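Local coordinates for alginase (Pseudoalteromonas, PDB 4Q8K), which cleaves the polysaccharide alginate, probably by beta-elimination as other alginate lyases do, through a catalytic domain of polysaccharide lyase family 18, at residues P145-S150 with V362-E367; F154-D159 with W187-K192; S168-V173 with F317-Y322. All blocks are in the same frame, centred on the assembly; numbering follows the deposited sequence.

Contact 1: residues P145-S150 with V362-E367; sequences PSSITS and VSYTRE
P145 lays the CG-CD side of its ring against the backbone of V362, with P145 CD 3.2 Å from V362 O. The same ring reaches along the strand as well, P145 CG standing 4.0 Å from S363 CA. No hydrogen bond joins the two segments directly; they meet by van der Waals contact and one water. I148 and V362 meet at about a right angle, through methyls at their ends: I148 CD1 lies 3.9 Å from V362 CG1. On the strand side this methyl is brought forward because V362 CG1 stands anti to the backbone N (chi1 -178°).

Further along, the approach turns polar. S147 OG comes up obliquely beside the Y364 ring, and a water spans the remaining gap, 2.5 Å from S147 OG and donating to Y364 O at 2.7 Å. The far end of the tyrosine is held separately: R366 NH1 donates to Y364 OH at 3.2 Å, the hydroxyl lying in the guanidinium plane, while E206 of the adjoining strand 204-216 hydrogen-bonds the same OH. The helical turn is itself well tied. P145 O accepts from both I148 N and T149 N, and S146 O is gripped from opposite faces of its plane by S150 N and S150 OG.

F154 meets the Y364 ring edge-to-face, and I148 of the short helix 146-149 tucks in among side chains of both sheets, resting on Y191 and F319 as well as V362. Such packing between two antiparallel sheets is typical of the beta-sandwich, or jelly roll, of the alginate lyases of the concanavalin clan, to which this domain belongs.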
loop_
_atom_site.group_PDB
_atom_site.type_symbol
_atom_site.label_atom_id
_atom_site.label_comp_id
_atom_site.label_asym_id
_atom_site.label_seq_id
_atom_site.Cartn_x
_atom_site.Cartn_y
_atom_site.Cartn_z
ATOM N N PRO A 145 13.550 -7.556 8.925
ATOM C CA PRO A 145 13.079 -8.470 9.958
ATOM C C PRO A 145 12.816 -9.882 9.433
ATOM O O PRO A 145 12.329 -10.058 8.350
ATOM C CB PRO A 145 11.756 -7.869 10.366
ATOM C CG PRO A 145 11.876 -6.434 10.095
ATOM C CD PRO A 145 12.797 -6.300 8.923
ATOM N N SER A 146 13.089 -10.878 10.259
ATOM C CA SER A 146 12.855 -12.246 9.875
ATOM C C SER A 146 11.368 -12.572 9.704
ATOM O O SER A 146 11.022 -13.417 8.959
ATOM C CB SER A 146 13.577 -13.183 10.849
ATOM O OG SER A 146 12.789 -14.259 11.248
ATOM N N SER A 147 10.497 -11.902 10.421
ATOM C CA SER A 147 9.062 -12.135 10.242
ATOM C C SER A 147 8.648 -11.994 8.779
ATOM O O SER A 147 7.702 -12.638 8.317
ATOM C CB SER A 147 8.259 -11.156 11.094
ATOM O OG SER A 147 8.485 -9.828 10.657
ATOM N N ILE A 148 9.377 -11.156 8.053
ATOM C CA ILE A 148 9.129 -10.963 6.631
ATOM C C ILE A 148 9.911 -11.954 5.788
ATOM O O ILE A 148 9.334 -12.695 4.982
ATOM C CB ILE A 148 9.513 -9.542 6.201
ATOM C CG1 ILE A 148 8.642 -8.524 6.942
ATOM C CG2 ILE A 148 9.366 -9.389 4.692
ATOM C CD1 ILE A 148 9.109 -7.092 6.790
ATOM N N THR A 149 11.227 -11.962 5.971
ATOM C CA THR A 149 12.110 -12.746 5.105
ATOM C C THR A 149 11.877 -14.253 5.196
ATOM O O THR A 149 12.088 -14.970 4.214
ATOM C CB THR A 149 13.600 -12.444 5.372
ATOM O OG1 THR A 149 13.958 -12.874 6.690
ATOM C CG2 THR A 149 13.886 -10.956 5.229
ATOM N N SER A 150 11.436 -14.724 6.363
ATOM C CA SER A 150 11.288 -16.156 6.618
ATOM C C SER A 150 9.850 -16.640 6.445
ATOM O O SER A 150 9.592 -17.839 6.426
ATOM C CB SER A 150 11.767 -16.496 8.033
ATOM O OG SER A 150 10.769 -16.190 8.996
ATOM N N VAL A 362 13.375 -1.336 7.878
ATOM C CA VAL A 362 12.031 -1.824 8.097
ATOM C C VAL A 362 11.896 -2.474 9.468
ATOM O O VAL A 362 12.775 -3.223 9.894
ATOM C CB VAL A 362 11.656 -2.843 7.018
ATOM C CG1 VAL A 362 10.227 -3.327 7.203
ATOM C CG2 VAL A 362 11.847 -2.218 5.639
ATOM N N SER A 363 10.800 -2.182 10.157
ATOM C CA SER A 363 10.459 -2.914 11.369
ATOM C C SER A 363 8.973 -3.249 11.421
ATOM O O SER A 363 8.136 -2.539 10.876
ATOM C CB SER A 363 10.901 -2.156 12.626
ATOM O OG SER A 363 10.293 -0.882 12.686
ATOM N N TYR A 364 8.658 -4.370 12.027
ATOM C CA TYR A 364 7.291 -4.754 12.244
ATOM C C TYR A 364 7.159 -5.442 13.577
ATOM O O TYR A 364 7.889 -6.329 13.868
ATOM C CB TYR A 364 6.765 -5.677 11.147
ATOM C CG TYR A 364 5.346 -6.041 11.333
ATOM C CD1 TYR A 364 4.334 -5.166 11.052
ATOM C CD2 TYR A 364 5.007 -7.263 11.829
ATOM C CE1 TYR A 364 3.027 -5.525 11.233
ATOM C CE2 TYR A 364 3.717 -7.622 12.030
ATOM C CZ TYR A 364 2.724 -6.764 11.742
ATOM O OH TYR A 364 1.454 -7.154 11.988
ATOM N N THR A 365 6.223 -4.989 14.381
ATOM C CA THR A 365 5.900 -5.681 15.612
ATOM C C THR A 365 4.431 -5.925 15.698
ATOM O O THR A 365 3.648 -5.136 15.260
ATOM C CB THR A 365 6.323 -4.901 16.870
ATOM O OG1 THR A 365 5.442 -3.820 17.051
ATOM C CG2 THR A 365 7.679 -4.377 16.771
ATOM N N ARG A 366 4.095 -7.041 16.318
ATOM C CA ARG A 366 2.754 -7.496 16.437
ATOM C C ARG A 366 2.536 -8.185 17.780
ATOM O O ARG A 366 3.178 -9.142 18.079
ATOM C CB ARG A 366 2.482 -8.504 15.348
ATOM C CG ARG A 366 1.114 -9.102 15.331
ATOM C CD ARG A 366 1.044 -10.191 14.270
ATOM N NE ARG A 366 -0.296 -10.704 14.146
ATOM C CZ ARG A 366 -1.256 -10.099 13.489
ATOM N NH1 ARG A 366 -1.011 -8.978 12.884
ATOM N NH2 ARG A 366 -2.441 -10.615 13.445
ATOM N N GLU A 367 1.646 -7.636 18.582
ATOM C CA GLU A 367 1.197 -8.268 19.816
ATOM C C GLU A 367 -0.300 -8.413 19.905
ATOM O O GLU A 367 -1.045 -7.507 19.669
ATOM C CB GLU A 367 1.731 -7.550 21.049
ATOM C CG GLU A 367 1.853 -6.061 20.938
ATOM C CD GLU A 367 3.223 -5.551 21.324
ATOM O OE1 GLU A 367 4.216 -6.208 21.005
ATOM O OE2 GLU A 367 3.300 -4.488 21.957
HETATM O O HOH W 1 8.601 -8.720 12.894
#

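Contact 2: residues F154-D159 with W187-K192; sequences FDLEGD and WRHEYK. With SO4 (sulfate ion), chain D.
D155 and E157 pair with K192 and E190 in an antiparallel beta ladder at the border of one sheet of the beta-sandwich. Four backbone bonds run across it, from D155 N to K192 O at 2.8 Å through to E190 N and E157 O. On the face that carries E157, E190 and K192, the two glutamates lie side by side and point the same way, with E157 OE2 only 2.5 Å from E190 OE1. E157 OE1 takes R188 NH1 at 3.1 Å on its syn side but tilted out of the carboxylate plane, the guanidinium standing almost perpendicular to the carboxylate (82°). A water donates to the same oxygen and accepts from K192 NZ; the extended K192 chain crosses E157 at about a right angle.

The opposite face is mostly aromatic and aliphatic. F154 CD1 packs on Y191 CB, their side chains at about a right angle, and L156 CD1 sits over one face of the Y191 ring, 4.1 Å from its centroid and offset toward the rim.

The next shell sets these groups in place. H189 ND1 is hydrogen-bonded to V173 N, K318 forms a salt bridge with E190 OE1, and Y322 meets R188 in a cation-pi contact. The guanidinium edge also holds a sulfate, probably from the crystallisation liquor: R188 NH1 donates to its O3 at 2.9 Å, and T181 OG1 hydrogen-bonds the same ion.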
loop_
_atom_site.group_PDB
_atom_site.type_symbol
_atom_site.label_atom_id
_atom_site.label_comp_id
_atom_site.label_asym_id
_atom_site.label_seq_id
_atom_site.Cartn_x
_atom_site.Cartn_y
_atom_site.Cartn_z
ATOM N N PHE A 154 4.494 -13.060 7.488
ATOM C CA PHE A 154 4.027 -12.585 6.178
ATOM C C PHE A 154 4.103 -13.620 5.067
ATOM O O PHE A 154 5.100 -14.320 4.939
ATOM C CB PHE A 154 4.815 -11.347 5.743
ATOM C CG PHE A 154 4.539 -10.135 6.589
ATOM C CD1 PHE A 154 3.463 -9.309 6.308
ATOM C CD2 PHE A 154 5.341 -9.841 7.679
ATOM C CE1 PHE A 154 3.192 -8.198 7.094
ATOM C CE2 PHE A 154 5.079 -8.736 8.475
ATOM C CZ PHE A 154 4.000 -7.910 8.178
ATOM N N ASP A 155 3.045 -13.665 4.259
ATOM C CA ASP A 155 3.007 -14.434 3.008
ATOM C C ASP A 155 3.307 -13.507 1.846
ATOM O O ASP A 155 2.881 -12.350 1.854
ATOM C CB ASP A 155 1.625 -15.029 2.778
ATOM C CG ASP A 155 1.374 -16.264 3.612
ATOM O OD1 ASP A 155 2.357 -16.872 4.071
ATOM O OD2 ASP A 155 0.202 -16.627 3.807
ATOM N N LEU A 156 4.011 -14.015 0.839
ATOM C CA LEU A 156 4.391 -13.204 -0.318
ATOM C C LEU A 156 3.374 -13.306 -1.455
ATOM O O LEU A 156 2.894 -14.387 -1.770
ATOM C CB LEU A 156 5.785 -13.600 -0.817
ATOM C CG LEU A 156 6.290 -12.907 -2.091
ATOM C CD1 LEU A 156 6.394 -11.402 -1.864
ATOM C CD2 LEU A 156 7.640 -13.473 -2.531
ATOM N N GLU A 157 3.047 -12.162 -2.051
ATOM C CA GLU A 157 2.186 -12.098 -3.226
ATOM C C GLU A 157 3.034 -11.567 -4.363
ATOM O O GLU A 157 3.384 -10.386 -4.383
ATOM C CB GLU A 157 1.002 -11.145 -2.998
ATOM C CG GLU A 157 0.089 -11.501 -1.844
ATOM C CD GLU A 157 -0.836 -10.354 -1.490
ATOM O OE1 GLU A 157 -2.002 -10.351 -1.946
ATOM O OE2 GLU A 157 -0.384 -9.453 -0.761
ATOM N N GLY A 158 3.366 -12.441 -5.312
ATOM C CA GLY A 158 4.280 -12.088 -6.379
ATOM C C GLY A 158 5.652 -12.672 -6.106
ATOM O O GLY A 158 6.515 -12.023 -5.517
ATOM N N ASP A 159 5.842 -13.904 -6.535
ATOM C CA ASP A 159 7.009 -14.675 -6.207
ATOM C C ASP A 159 8.268 -14.203 -6.898
ATOM O O ASP A 159 9.340 -14.285 -6.367
ATOM C CB ASP A 159 6.763 -16.147 -6.555
ATOM C CG ASP A 159 5.782 -16.784 -5.668
ATOM O OD1 ASP A 159 5.935 -16.673 -4.474
ATOM O OD2 ASP A 159 4.849 -17.393 -6.140
ATOM N N TRP A 187 -1.939 -4.663 -10.630
ATOM C CA TRP A 187 -0.888 -5.645 -10.407
ATOM C C TRP A 187 -0.272 -5.347 -9.061
ATOM O O TRP A 187 -0.128 -4.181 -8.706
ATOM C CB TRP A 187 0.195 -5.507 -11.460
ATOM C CG TRP A 187 -0.044 -6.312 -12.692
ATOM C CD1 TRP A 187 -0.937 -7.337 -12.851
ATOM C CD2 TRP A 187 0.604 -6.142 -13.950
ATOM N NE1 TRP A 187 -0.864 -7.831 -14.137
ATOM C CE2 TRP A 187 0.083 -7.119 -14.824
ATOM C CE3 TRP A 187 1.598 -5.277 -14.414
ATOM C CZ2 TRP A 187 0.500 -7.230 -16.146
ATOM C CZ3 TRP A 187 2.023 -5.397 -15.721
ATOM C CH2 TRP A 187 1.477 -6.372 -16.571
ATOM N N ARG A 188 0.105 -6.381 -8.317
ATOM C CA ARG A 188 0.729 -6.146 -7.016
ATOM C C ARG A 188 2.014 -6.929 -6.791
ATOM O O ARG A 188 2.264 -7.970 -7.417
ATOM C CB ARG A 188 -0.249 -6.421 -5.865
ATOM C CG ARG A 188 -0.387 -7.900 -5.525
ATOM C CD ARG A 188 -1.515 -8.152 -4.550
ATOM N NE ARG A 188 -2.798 -7.688 -5.064
ATOM C CZ ARG A 188 -3.958 -7.825 -4.433
ATOM N NH1 ARG A 188 -4.013 -8.406 -3.237
ATOM N NH2 ARG A 188 -5.070 -7.375 -4.998
ATOM N N HIS A 189 2.820 -6.401 -5.877
ATOM C CA HIS A 189 3.978 -7.091 -5.332
ATOM C C HIS A 189 3.957 -6.707 -3.857
ATOM O O HIS A 189 4.237 -5.561 -3.517
ATOM C CB HIS A 189 5.248 -6.591 -5.986
ATOM C CG HIS A 189 6.371 -7.580 -5.955
ATOM N ND1 HIS A 189 7.652 -7.255 -6.327
ATOM C CD2 HIS A 189 6.397 -8.884 -5.587
ATOM C CE1 HIS A 189 8.429 -8.325 -6.207
ATOM N NE2 HIS A 189 7.690 -9.323 -5.764
ATOM N N GLU A 190 3.611 -7.655 -2.988
ATOM C CA GLU A 190 3.115 -7.303 -1.667
ATOM C C GLU A 190 3.293 -8.434 -0.656
ATOM O O GLU A 190 3.275 -9.620 -1.020
ATOM C CB GLU A 190 1.628 -7.003 -1.833
ATOM C CG GLU A 190 0.877 -6.494 -0.639
ATOM C CD GLU A 190 -0.558 -6.189 -1.014
ATOM O OE1 GLU A 190 -1.376 -7.135 -1.105
ATOM O OE2 GLU A 190 -0.861 -5.005 -1.244
ATOM N N TYR A 191 3.453 -8.060 0.612
ATOM C CA TYR A 191 3.435 -9.026 1.704
ATOM C C TYR A 191 2.138 -8.853 2.488
ATOM O O TYR A 191 1.636 -7.736 2.619
ATOM C CB TYR A 191 4.609 -8.797 2.654
ATOM C CG TYR A 191 5.960 -9.265 2.160
ATOM C CD1 TYR A 191 6.272 -10.619 2.105
ATOM C CD2 TYR A 191 6.938 -8.351 1.784
ATOM C CE1 TYR A 191 7.511 -11.041 1.677
ATOM C CE2 TYR A 191 8.174 -8.762 1.347
ATOM C CZ TYR A 191 8.457 -10.111 1.298
ATOM O OH TYR A 191 9.690 -10.523 0.859
ATOM N N LYS A 192 1.604 -9.950 3.023
ATOM C CA LYS A 192 0.385 -9.892 3.820
ATOM C C LYS A 192 0.488 -10.771 5.064
ATOM O O LYS A 192 1.040 -11.865 5.011
ATOM C CB LYS A 192 -0.823 -10.325 2.985
ATOM C CG LYS A 192 -0.657 -11.703 2.344
ATOM C CD LYS A 192 -1.932 -12.175 1.668
ATOM C CE LYS A 192 -1.715 -13.558 1.029
ATOM N NZ LYS A 192 -2.968 -14.061 0.388
HETATM S S SO4 D . -8.055 -8.636 -2.860
HETATM O O1 SO4 D . -8.941 -9.782 -2.644
HETATM O O2 SO4 D . -8.577 -7.492 -2.109
HETATM O O3 SO4 D . -6.708 -8.987 -2.417
HETATM O O4 SO4 D . -8.035 -8.307 -4.279
HETATM O O HOH W 2 -3.750 -12.576 -1.949
#

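Contact 3: residues S168-V173 with F317-Y322; sequences STLVFV and FKFGNY
F172 comes nearest to segment 317-322 at N321, with CA atoms 5.6 Å apart, just where the chain turns a corner at G320, whose backbone angles (phi 144°) would jam a side chain against the preceding carbonyl. The ring of F172 takes advantage of the bare backbone: G320 CA stands over its centre, 3.5 Å from the centroid, in a CH-pi contact. F319, just before the corner, has its CG between the backbone N and the carbonyl carbon (chi1 68°), which swings the ring back toward strand 169-172. Its CE2 meets F172 CZ at 3.9 Å, the planes 82° apart in an oblique pairing, while L170 CD1 approaches the F319 ring at its edge.

These side chains fill the space between the two sheets of the jelly roll, strand 169-172 belonging to one and the strands on either side of G320 to the other. An alanine at F172 is likely to leave G320 CA without the ring face above it, and F319 CE2 with L170 CD1 alone of its two neighbours from strand 169-172.

Just past the corner, N321 CB packs 3.6 Å from F172 CB. N321 OD1 is held by T222 and ND2 by S355, and that same ND2 adds a weak bond to F172 O at 3.4 Å.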
loop_
_atom_site.group_PDB
_atom_site.type_symbol
_atom_site.label_atom_id
_atom_site.label_comp_id
_atom_site.label_asym_id
_atom_site.label_seq_id
_atom_site.Cartn_x
_atom_site.Cartn_y
_atom_site.Cartn_z
ATOM N N SER A 168 19.152 -6.279 3.556
ATOM C CA SER A 168 18.644 -5.050 4.148
ATOM C C SER A 168 17.677 -4.238 3.260
ATOM O O SER A 168 17.310 -3.147 3.605
ATOM C CB SER A 168 19.813 -4.174 4.583
ATOM O OG SER A 168 20.701 -4.869 5.400
ATOM N N THR A 169 17.257 -4.792 2.131
ATOM C CA THR A 169 16.449 -4.035 1.174
ATOM C C THR A 169 15.293 -4.841 0.583
ATOM O O THR A 169 15.469 -5.985 0.172
ATOM C CB THR A 169 17.314 -3.522 0.010
ATOM O OG1 THR A 169 18.546 -2.989 0.513
ATOM C CG2 THR A 169 16.574 -2.448 -0.769
ATOM N N LEU A 170 14.106 -4.236 0.552
ATOM C CA LEU A 170 12.967 -4.821 -0.144
ATOM C C LEU A 170 12.617 -3.960 -1.352
ATOM O O LEU A 170 12.484 -2.740 -1.239
ATOM C CB LEU A 170 11.749 -4.926 0.777
ATOM C CG LEU A 170 11.857 -5.835 2.005
ATOM C CD1 LEU A 170 10.613 -5.704 2.859
ATOM C CD2 LEU A 170 12.063 -7.286 1.589
ATOM N N VAL A 171 12.485 -4.595 -2.511
ATOM C CA VAL A 171 12.105 -3.880 -3.728
ATOM C C VAL A 171 10.836 -4.480 -4.304
ATOM O O VAL A 171 10.810 -5.656 -4.660
ATOM C CB VAL A 171 13.212 -3.939 -4.794
ATOM C CG1 VAL A 171 12.660 -3.498 -6.148
ATOM C CG2 VAL A 171 14.397 -3.083 -4.375
ATOM N N PHE A 172 9.788 -3.669 -4.396
ATOM C CA PHE A 172 8.495 -4.136 -4.884
ATOM C C PHE A 172 8.231 -3.586 -6.277
ATOM O O PHE A 172 8.119 -2.373 -6.468
ATOM C CB PHE A 172 7.369 -3.729 -3.929
ATOM C CG PHE A 172 7.552 -4.246 -2.521
ATOM C CD1 PHE A 172 7.145 -5.530 -2.180
ATOM C CD2 PHE A 172 8.143 -3.459 -1.549
ATOM C CE1 PHE A 172 7.312 -6.015 -0.892
ATOM C CE2 PHE A 172 8.313 -3.946 -0.253
ATOM C CZ PHE A 172 7.902 -5.215 0.068
ATOM N N VAL A 173 8.137 -4.494 -7.248
ATOM C CA VAL A 173 8.037 -4.125 -8.653
ATOM C C VAL A 173 6.886 -4.883 -9.312
ATOM O O VAL A 173 7.085 -5.935 -9.923
ATOM C CB VAL A 173 9.344 -4.449 -9.375
ATOM C CG1 VAL A 173 10.364 -3.332 -9.161
ATOM C CG2 VAL A 173 9.901 -5.798 -8.878
ATOM N N PHE A 317 -2.759 -6.799 7.889
ATOM C CA PHE A 317 -1.900 -5.768 7.353
ATOM C C PHE A 317 -1.168 -6.272 6.110
ATOM O O PHE A 317 -0.753 -7.436 6.057
ATOM C CB PHE A 317 -0.881 -5.341 8.409
ATOM C CG PHE A 317 -0.003 -4.197 7.981
ATOM C CD1 PHE A 317 -0.535 -2.931 7.823
ATOM C CD2 PHE A 317 1.351 -4.382 7.767
ATOM C CE1 PHE A 317 0.268 -1.866 7.433
ATOM C CE2 PHE A 317 2.163 -3.332 7.377
ATOM C CZ PHE A 317 1.616 -2.064 7.216
ATOM N N LYS A 318 -1.018 -5.391 5.120
ATOM C CA LYS A 318 -0.213 -5.679 3.940
ATOM C C LYS A 318 0.665 -4.487 3.614
ATOM O O LYS A 318 0.332 -3.345 3.952
ATOM C CB LYS A 318 -1.102 -5.973 2.722
ATOM C CG LYS A 318 -2.313 -6.827 3.014
ATOM C CD LYS A 318 -2.949 -7.353 1.732
ATOM C CE LYS A 318 -3.583 -6.248 0.911
ATOM N NZ LYS A 318 -4.165 -6.810 -0.362
ATOM N N PHE A 319 1.776 -4.732 2.933
ATOM C CA PHE A 319 2.602 -3.614 2.488
ATOM C C PHE A 319 3.405 -4.036 1.268
ATOM O O PHE A 319 3.625 -5.228 1.051
ATOM C CB PHE A 319 3.522 -3.145 3.618
ATOM C CG PHE A 319 4.584 -4.140 3.981
ATOM C CD1 PHE A 319 4.307 -5.169 4.868
ATOM C CD2 PHE A 319 5.848 -4.047 3.441
ATOM C CE1 PHE A 319 5.286 -6.096 5.202
ATOM C CE2 PHE A 319 6.834 -4.970 3.772
ATOM C CZ PHE A 319 6.545 -5.991 4.658
ATOM N N GLY A 320 3.819 -3.052 0.476
ATOM C CA GLY A 320 4.554 -3.289 -0.754
ATOM C C GLY A 320 4.152 -2.290 -1.821
ATOM O O GLY A 320 4.170 -1.079 -1.604
ATOM N N ASN A 321 3.778 -2.789 -2.990
ATOM C CA ASN A 321 3.437 -1.888 -4.073
ATOM C C ASN A 321 2.302 -2.525 -4.849
ATOM O O ASN A 321 2.516 -3.468 -5.623
ATOM C CB ASN A 321 4.677 -1.638 -4.942
ATOM C CG ASN A 321 4.403 -0.728 -6.130
ATOM O OD1 ASN A 321 3.259 -0.383 -6.413
ATOM N ND2 ASN A 321 5.458 -0.363 -6.843
ATOM N N TYR A 322 1.088 -2.046 -4.585
ATOM C CA TYR A 322 -0.107 -2.502 -5.282
ATOM C C TYR A 322 -0.525 -1.423 -6.279
ATOM O O TYR A 322 -1.225 -0.480 -5.927
ATOM C CB TYR A 322 -1.208 -2.741 -4.255
ATOM C CG TYR A 322 -2.526 -3.256 -4.778
ATOM C CD1 TYR A 322 -2.697 -3.610 -6.112
ATOM C CD2 TYR A 322 -3.616 -3.376 -3.926
ATOM C CE1 TYR A 322 -3.910 -4.079 -6.571
ATOM C CE2 TYR A 322 -4.840 -3.842 -4.379
ATOM C CZ TYR A 322 -4.977 -4.190 -5.710
ATOM O OH TYR A 322 -6.189 -4.658 -6.167
#

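In the fold
The three contacts illustrate how a sandwich is knit through residues that touch from one contact to the next. Contacts 2 and 3, with centres about 8 Å apart, are joined through the backbone: Y191 N lies 2.9 Å from F319 O and H189 O 2.9 Å from N321 N, both probably hydrogen-bonded, and strand 186-193 thus pairs with the chain before and after the corner. Contact 1 lies farther out, its centre about 13 Å from that of contact 3 and 15 Å from that of contact 2, yet I148 reaches both, with CD1 3.5 Å from F319 CZ and CG2 3.6 Å from Y191 CZ. The sulfate at R188 marks an anion-binding spot, possibly relevant to an acidic polymer.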